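Local coordinates for FprA (Mycobacterium tuberculosis, PDB 1LQT), which uses FAD to pass electrons between NADP(H) and ferredoxin, and may supply electrons to cytochrome P450 systems, at residues Glu354-Gly358 against Trp359-Gly363; Val327-Pro330 against Gly331-Phe334. All blocks are in the same frame, centred on the assembly; numbering follows the deposited sequence.

In the fold
Along the chain, interaction 2 comes first and interaction 1 follows; they lie in series and do not nest. Interaction 2 closes a tight turn in the loop between strands 324-325 and 343-344, at the surface. The chain then passes through the short strands 343-344 and 347-348 and enters strand 354-356, an outer strand of the mixed sheet. Interaction 1 joins the end of that strand to helix 359-362, beside the FAD. The two centres are about 12 Å apart, and the contacts touch through packing of Glu354 on Leu332 and of Ile360 on Phe334. The surface turn is thus set against the strand-to-helix corner at the cofactor.

Interaction 1. Residues Glu354-Gly358 against Trp359-Gly363; sequences EYVVG and WIKRG. With FAD (flavin-adenine dinucleotide), chain H.
Lys361 lies against Val356, the last residue of the strand before its short helix. Lys361 CB lies 3.3 Å from Gly358 O and also meets Val356 CG2. Lys361 CG is 3.9 Å from Val356 CG2. Lys361 CD then reaches the backbone, 3.4 Å from Val356 O. With CG anti to the backbone N (chi1 174°) and the rest extended, the chain runs on to NZ, which forms a salt bridge with Asp374 of helix 370-391. The other methyl of Val356, CG1, packs on Ile360 CG2, and these two side chains cross at about a right angle.

This corner links strand 354-356 of the FAD-binding sheet to helix 359-362, with Gly358 as N-cap. The positive phi of Gly358 suits glycine, and its CA comes close to FAD O2P. Its carbonyl oxygen accepts from two amides. Arg362 N lies 3.0 Å from Gly358 O, nearly in line with the C=O, while Lys361 N comes from above the carbonyl plane.

The first helical amide turns to the cofactor: Trp359 N donates to FAD O2P at 2.8 Å, with an N-H...O angle of 163°. Water 1 donates to the same phosphate oxygen and to Val357 O, and accepts from Ile360 N. The helix start may help to offset the phosphate charge. Trp359 lays one indole face against the ribityl chain, with FAD C5' offset toward the rim, and CZ2 lies 3.5 Å from FAD C3'. Farther out, Trp359 CH2 is 3.8 Å from FAD C9. Arg362 NH2 lies in plane at the indole edge and bonds to Asn371 OD1.

Interaction 2. Residues Val327-Pro330 against Gly331-Phe334; sequences VPTP and GLPF
Phe334 lays one ring face against Pro328. The nearest part of the proline is its backbone N, 3.6 Å from Phe334 CZ and offset toward the rim of the ring. Pro328 CD also sits over this face. It makes a CH-pi contact, 4.1 Å from the centroid of the Phe334 ring and 23° off the normal. Pro328 CB and CG spread toward the CD2 side of the ring, and the two side chains meet at a slant. On the CE1 side of the ring, Val327 C approaches obliquely. With CG anti to the backbone N of Phe334 (chi1 -164°), the ring lies over the proline.

Nearer the bend, Thr329 and Leu332 lie side by side and point the same way. Leu332 CD1 is equally far, 4.0 Å, from Thr329 CB and CG2. Their backbones are joined by one direct hydrogen bond, from Leu332 N to Thr329 O, at 3.1 Å. The bond is fairly straight at 157°, with the donor tilted from the carbonyl plane. Between these two contacts, water 2 bridges the arms. It accepts from Thr329 N at 2.9 Å and lies equally close to Pro333 O, to which it probably donates.

Outside the bend, both Thr329 and Leu332 touch Pro90 of helix 90-96, and Leu332 also packs on Ile341. Val327 rests on Gln107, and the side chain of Thr329 is about 5 Å from the bound FAD. Pro330 and Gly331 occupy the two central positions of the turn. The backbone angles of Gly331, with positive phi, call for glycine, and this Pro-Gly pair makes a classic type II beta turn.

Interaction 1. Residues Glu354-Gly358 against Trp359-Gly363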
loop_
_atom_site.group_PDB
_atom_site.type_symbol
_atom_site.label_atom_id
_atom_site.label_comp_id
_atom_site.label_asym_id
_atom_site.label_seq_id
_atom_site.Cartn_x
_atom_site.Cartn_y
_atom_site.Cartn_z
ATOM N N GLU A 354 5.680 -9.471 -21.614
ATOM C CA GLU A 354 4.971 -8.925 -20.459
ATOM C C GLU A 354 5.883 -9.053 -19.253
ATOM O O GLU A 354 6.542 -10.070 -19.066
ATOM C CB GLU A 354 3.657 -9.652 -20.259
ATOM C CG GLU A 354 2.725 -9.562 -21.455
ATOM C CD GLU A 354 1.662 -10.634 -21.433
ATOM O OE1 GLU A 354 2.028 -11.827 -21.513
ATOM O OE2 GLU A 354 0.465 -10.320 -21.325
ATOM N N TYR A 355 5.833 -8.034 -18.394
ATOM C CA TYR A 355 6.755 -7.858 -17.309
ATOM C C TYR A 355 6.000 -7.429 -16.073
ATOM O O TYR A 355 4.841 -7.023 -16.140
ATOM C CB TYR A 355 7.808 -6.792 -17.681
ATOM C CG TYR A 355 8.632 -7.210 -18.876
ATOM C CD1 TYR A 355 8.170 -7.015 -20.169
ATOM C CD2 TYR A 355 9.858 -7.831 -18.697
ATOM C CE1 TYR A 355 8.900 -7.453 -21.257
ATOM C CE2 TYR A 355 10.583 -8.290 -19.793
ATOM C CZ TYR A 355 10.100 -8.092 -21.063
ATOM O OH TYR A 355 10.827 -8.545 -22.145
ATOM N N VAL A 356 6.686 -7.474 -14.947
ATOM C CA VAL A 356 6.179 -6.988 -13.678
ATOM C C VAL A 356 7.235 -6.154 -12.976
ATOM O O VAL A 356 8.425 -6.392 -13.110
ATOM C CB VAL A 356 5.731 -8.140 -12.748
ATOM C CG1 VAL A 356 4.391 -8.684 -13.181
ATOM C CG2 VAL A 356 6.768 -9.253 -12.657
ATOM N N VAL A 357 6.766 -5.179 -12.198
ATOM C CA VAL A 357 7.573 -4.375 -11.306
ATOM C C VAL A 357 6.782 -4.165 -10.025
ATOM O O VAL A 357 5.569 -4.293 -10.001
ATOM C CB VAL A 357 7.964 -2.992 -11.911
ATOM C CG1 VAL A 357 8.882 -3.196 -13.133
ATOM C CG2 VAL A 357 6.726 -2.214 -12.275
ATOM N N GLY A 358 7.486 -3.781 -8.977
ATOM C CA GLY A 358 6.836 -3.368 -7.749
ATOM C C GLY A 358 6.353 -4.528 -6.913
ATOM O O GLY A 358 6.823 -5.660 -7.013
ATOM N N TRP A 359 5.385 -4.227 -6.063
ATOM C CA TRP A 359 4.855 -5.219 -5.139
ATOM C C TRP A 359 4.237 -6.447 -5.794
ATOM O O TRP A 359 4.254 -7.498 -5.182
ATOM C CB TRP A 359 3.885 -4.530 -4.176
ATOM C CG TRP A 359 4.580 -3.709 -3.136
ATOM C CD1 TRP A 359 5.893 -3.385 -3.081
ATOM C CD2 TRP A 359 3.987 -3.188 -1.953
ATOM N NE1 TRP A 359 6.164 -2.689 -1.929
ATOM C CE2 TRP A 359 5.009 -2.582 -1.206
ATOM C CE3 TRP A 359 2.690 -3.214 -1.421
ATOM C CZ2 TRP A 359 4.779 -2.024 0.032
ATOM C CZ3 TRP A 359 2.478 -2.659 -0.155
ATOM C CH2 TRP A 359 3.524 -2.083 0.539
ATOM N N ILE A 360 3.699 -6.341 -7.003
ATOM C CA ILE A 360 3.174 -7.521 -7.639
ATOM C C ILE A 360 4.297 -8.494 -8.058
ATOM O O ILE A 360 4.051 -9.679 -8.223
ATOM C CB ILE A 360 2.252 -7.159 -8.838
ATOM C CG1 ILE A 360 1.367 -8.370 -9.215
ATOM C CG2 ILE A 360 3.037 -6.676 -10.048
ATOM C CD1 ILE A 360 0.380 -8.852 -8.143
ATOM N N LYS A 361 5.495 -7.967 -8.251
ATOM C CA LYS A 361 6.704 -8.738 -8.577
ATOM C C LYS A 361 7.386 -9.298 -7.337
ATOM O O LYS A 361 7.756 -10.479 -7.328
ATOM C CB LYS A 361 7.708 -7.844 -9.332
ATOM C CG LYS A 361 9.114 -8.463 -9.633
ATOM C CD LYS A 361 10.027 -7.360 -10.254
ATOM C CE LYS A 361 11.461 -7.820 -10.511
ATOM N NZ LYS A 361 12.298 -6.676 -11.018
ATOM N N ARG A 362 7.593 -8.431 -6.345
ATOM C CA ARG A 362 8.464 -8.691 -5.194
ATOM C C ARG A 362 7.749 -9.050 -3.930
ATOM O O ARG A 362 8.393 -9.439 -2.965
ATOM C CB ARG A 362 9.200 -7.388 -4.839
ATOM C CG ARG A 362 10.069 -6.827 -5.859
ATOM C CD ARG A 362 11.026 -5.841 -5.288
ATOM N NE ARG A 362 10.301 -4.597 -5.031
ATOM C CZ ARG A 362 10.204 -4.000 -3.850
ATOM N NH1 ARG A 362 10.822 -4.508 -2.796
ATOM N NH2 ARG A 362 9.484 -2.892 -3.702
ATOM N N GLY A 363 6.448 -8.898 -3.893
ATOM C CA GLY A 363 5.704 -8.997 -2.660
ATOM C C GLY A 363 5.602 -7.623 -2.010
ATOM O O GLY A 363 6.312 -6.701 -2.370
HETATM P PA FAD H . 0.990 0.689 -5.777
HETATM O O1A FAD H . -0.016 -0.074 -5.014
HETATM O O2A FAD H . 1.537 1.955 -5.227
HETATM O O5B FAD H . 0.383 1.045 -7.213
HETATM C C5B FAD H . -0.381 0.067 -7.930
HETATM C C4B FAD H . -1.270 0.838 -8.897
HETATM O O4B FAD H . -1.813 -0.110 -9.812
HETATM C C3B FAD H . -2.456 1.544 -8.228
HETATM O O3B FAD H . -2.591 2.881 -8.654
HETATM C C2B FAD H . -3.623 0.680 -8.624
HETATM O O2B FAD H . -4.882 1.313 -8.631
HETATM C C1B FAD H . -3.183 0.184 -10.007
HETATM N N9A FAD H . -3.848 -1.030 -10.462
HETATM C C8A FAD H . -4.012 -2.183 -9.743
HETATM N N7A FAD H . -4.644 -3.118 -10.441
HETATM C C5A FAD H . -4.930 -2.522 -11.654
HETATM C C6A FAD H . -5.590 -3.003 -12.787
HETATM N N6A FAD H . -6.058 -4.236 -12.905
HETATM N N1A FAD H . -5.698 -2.151 -13.843
HETATM C C2A FAD H . -5.169 -0.901 -13.756
HETATM N N3A FAD H . -4.522 -0.380 -12.705
HETATM C C4A FAD H . -4.428 -1.231 -11.678
HETATM N N1 FAD H . 6.459 3.856 1.641
HETATM C C2 FAD H . 7.215 4.920 2.034
HETATM O O2 FAD H . 8.300 5.140 1.532
HETATM N N3 FAD H . 6.737 5.742 3.042
HETATM C C4 FAD H . 5.509 5.609 3.619
HETATM O O4 FAD H . 5.121 6.410 4.499
HETATM C C4X FAD H . 4.716 4.545 3.174
HETATM N N5 FAD H . 3.453 4.353 3.688
HETATM C C5X FAD H . 2.704 3.283 3.271
HETATM C C6 FAD H . 1.455 3.071 3.801
HETATM C C7 FAD H . 0.693 1.965 3.470
HETATM C C7M FAD H . -0.678 1.784 4.062
HETATM C C8 FAD H . 1.210 1.060 2.535
HETATM C C8M FAD H . 0.437 -0.172 2.154
HETATM C C9 FAD H . 2.466 1.272 1.970
HETATM C C9A FAD H . 3.227 2.377 2.325
HETATM N N10 FAD H . 4.499 2.598 1.787
HETATM C C10 FAD H . 5.232 3.687 2.188
HETATM C "C1'" FAD H . 5.077 1.704 0.741
HETATM C "C2'" FAD H . 4.682 2.160 -0.663
HETATM O "O2'" FAD H . 3.304 2.437 -0.662
HETATM C "C3'" FAD H . 5.004 1.048 -1.678
HETATM O "O3'" FAD H . 6.403 0.781 -1.710
HETATM C "C4'" FAD H . 4.676 1.377 -3.135
HETATM O "O4'" FAD H . 3.509 2.188 -3.237
HETATM C "C5'" FAD H . 4.492 0.094 -3.945
HETATM O "O5'" FAD H . 4.405 0.524 -5.310
HETATM P P FAD H . 3.702 -0.300 -6.469
HETATM O O1P FAD H . 3.897 0.540 -7.672
HETATM O O2P FAD H . 4.151 -1.724 -6.532
HETATM O O3P FAD H . 2.166 -0.384 -6.082
HETATM O O HOH W 1 3.424 -3.615 -8.439
#

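Interaction 2. Residues Val327-Pro330 against Gly331-Phe334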
loop_
_atom_site.group_PDB
_atom_site.type_symbol
_atom_site.label_atom_id
_atom_site.label_comp_id
_atom_site.label_asym_id
_atom_site.label_seq_id
_atom_site.Cartn_x
_atom_site.Cartn_y
_atom_site.Cartn_z
ATOM N N VAL A 327 -3.689 -9.630 -6.151
ATOM C CA VAL A 327 -4.893 -10.196 -6.689
ATOM C C VAL A 327 -4.553 -10.721 -8.086
ATOM O O VAL A 327 -3.872 -10.050 -8.822
ATOM C CB VAL A 327 -5.984 -9.105 -6.770
ATOM C CG1 VAL A 327 -7.226 -9.570 -7.479
ATOM C CG2 VAL A 327 -6.303 -8.581 -5.357
ATOM N N PRO A 328 -5.038 -11.899 -8.464
ATOM C CA PRO A 328 -4.782 -12.395 -9.817
ATOM C C PRO A 328 -5.375 -11.465 -10.869
ATOM O O PRO A 328 -6.456 -10.912 -10.705
ATOM C CB PRO A 328 -5.494 -13.744 -9.856
ATOM C CG PRO A 328 -6.045 -13.988 -8.524
ATOM C CD PRO A 328 -5.851 -12.825 -7.663
ATOM N N THR A 329 -4.670 -11.325 -11.980
ATOM C CA THR A 329 -5.156 -10.578 -13.133
ATOM C C THR A 329 -5.518 -11.592 -14.184
ATOM O O THR A 329 -4.686 -12.453 -14.533
ATOM C CB THR A 329 -4.043 -9.702 -13.677
ATOM O OG1 THR A 329 -3.659 -8.744 -12.690
ATOM C CG2 THR A 329 -4.496 -8.893 -14.871
ATOM N N PRO A 330 -6.740 -11.476 -14.707
ATOM C CA PRO A 330 -7.195 -12.368 -15.774
ATOM C C PRO A 330 -6.163 -12.444 -16.916
ATOM O O PRO A 330 -5.750 -11.376 -17.327
ATOM C CB PRO A 330 -8.496 -11.691 -16.230
ATOM C CG PRO A 330 -9.014 -10.958 -15.039
ATOM C CD PRO A 330 -7.778 -10.492 -14.352
ATOM N N GLY A 331 -5.717 -13.635 -17.343
ATOM C CA GLY A 331 -4.778 -13.750 -18.462
ATOM C C GLY A 331 -3.308 -13.827 -18.121
ATOM O O GLY A 331 -2.444 -13.956 -19.004
ATOM N N LEU A 332 -2.985 -13.650 -16.834
ATOM C CA LEU A 332 -1.599 -13.711 -16.413
ATOM C C LEU A 332 -1.485 -14.808 -15.358
ATOM O O LEU A 332 -2.430 -15.039 -14.603
ATOM C CB LEU A 332 -1.188 -12.375 -15.806
ATOM C CG LEU A 332 -1.217 -11.137 -16.705
ATOM C CD1 LEU A 332 -0.756 -9.907 -15.919
ATOM C CD2 LEU A 332 -0.354 -11.339 -17.933
ATOM N N PRO A 333 -0.312 -15.411 -15.246
ATOM C CA PRO A 333 -0.085 -16.392 -14.182
ATOM C C PRO A 333 -0.020 -15.727 -12.814
ATOM O O PRO A 333 0.100 -14.507 -12.705
ATOM C CB PRO A 333 1.265 -17.035 -14.544
ATOM C CG PRO A 333 1.959 -15.946 -15.298
ATOM C CD PRO A 333 0.885 -15.240 -16.087
ATOM N N PHE A 334 -0.105 -16.559 -11.791
ATOM C CA PHE A 334 -0.155 -16.069 -10.420
ATOM C C PHE A 334 0.255 -17.177 -9.484
ATOM O O PHE A 334 0.002 -18.346 -9.734
ATOM C CB PHE A 334 -1.579 -15.649 -10.114
ATOM C CG PHE A 334 -1.736 -14.771 -8.883
ATOM C CD1 PHE A 334 -1.316 -13.452 -8.886
ATOM C CD2 PHE A 334 -2.345 -15.258 -7.741
ATOM C CE1 PHE A 334 -1.490 -12.649 -7.764
ATOM C CE2 PHE A 334 -2.556 -14.436 -6.634
ATOM C CZ PHE A 334 -2.124 -13.149 -6.670
HETATM O O HOH W 2 -2.251 -12.871 -12.450
#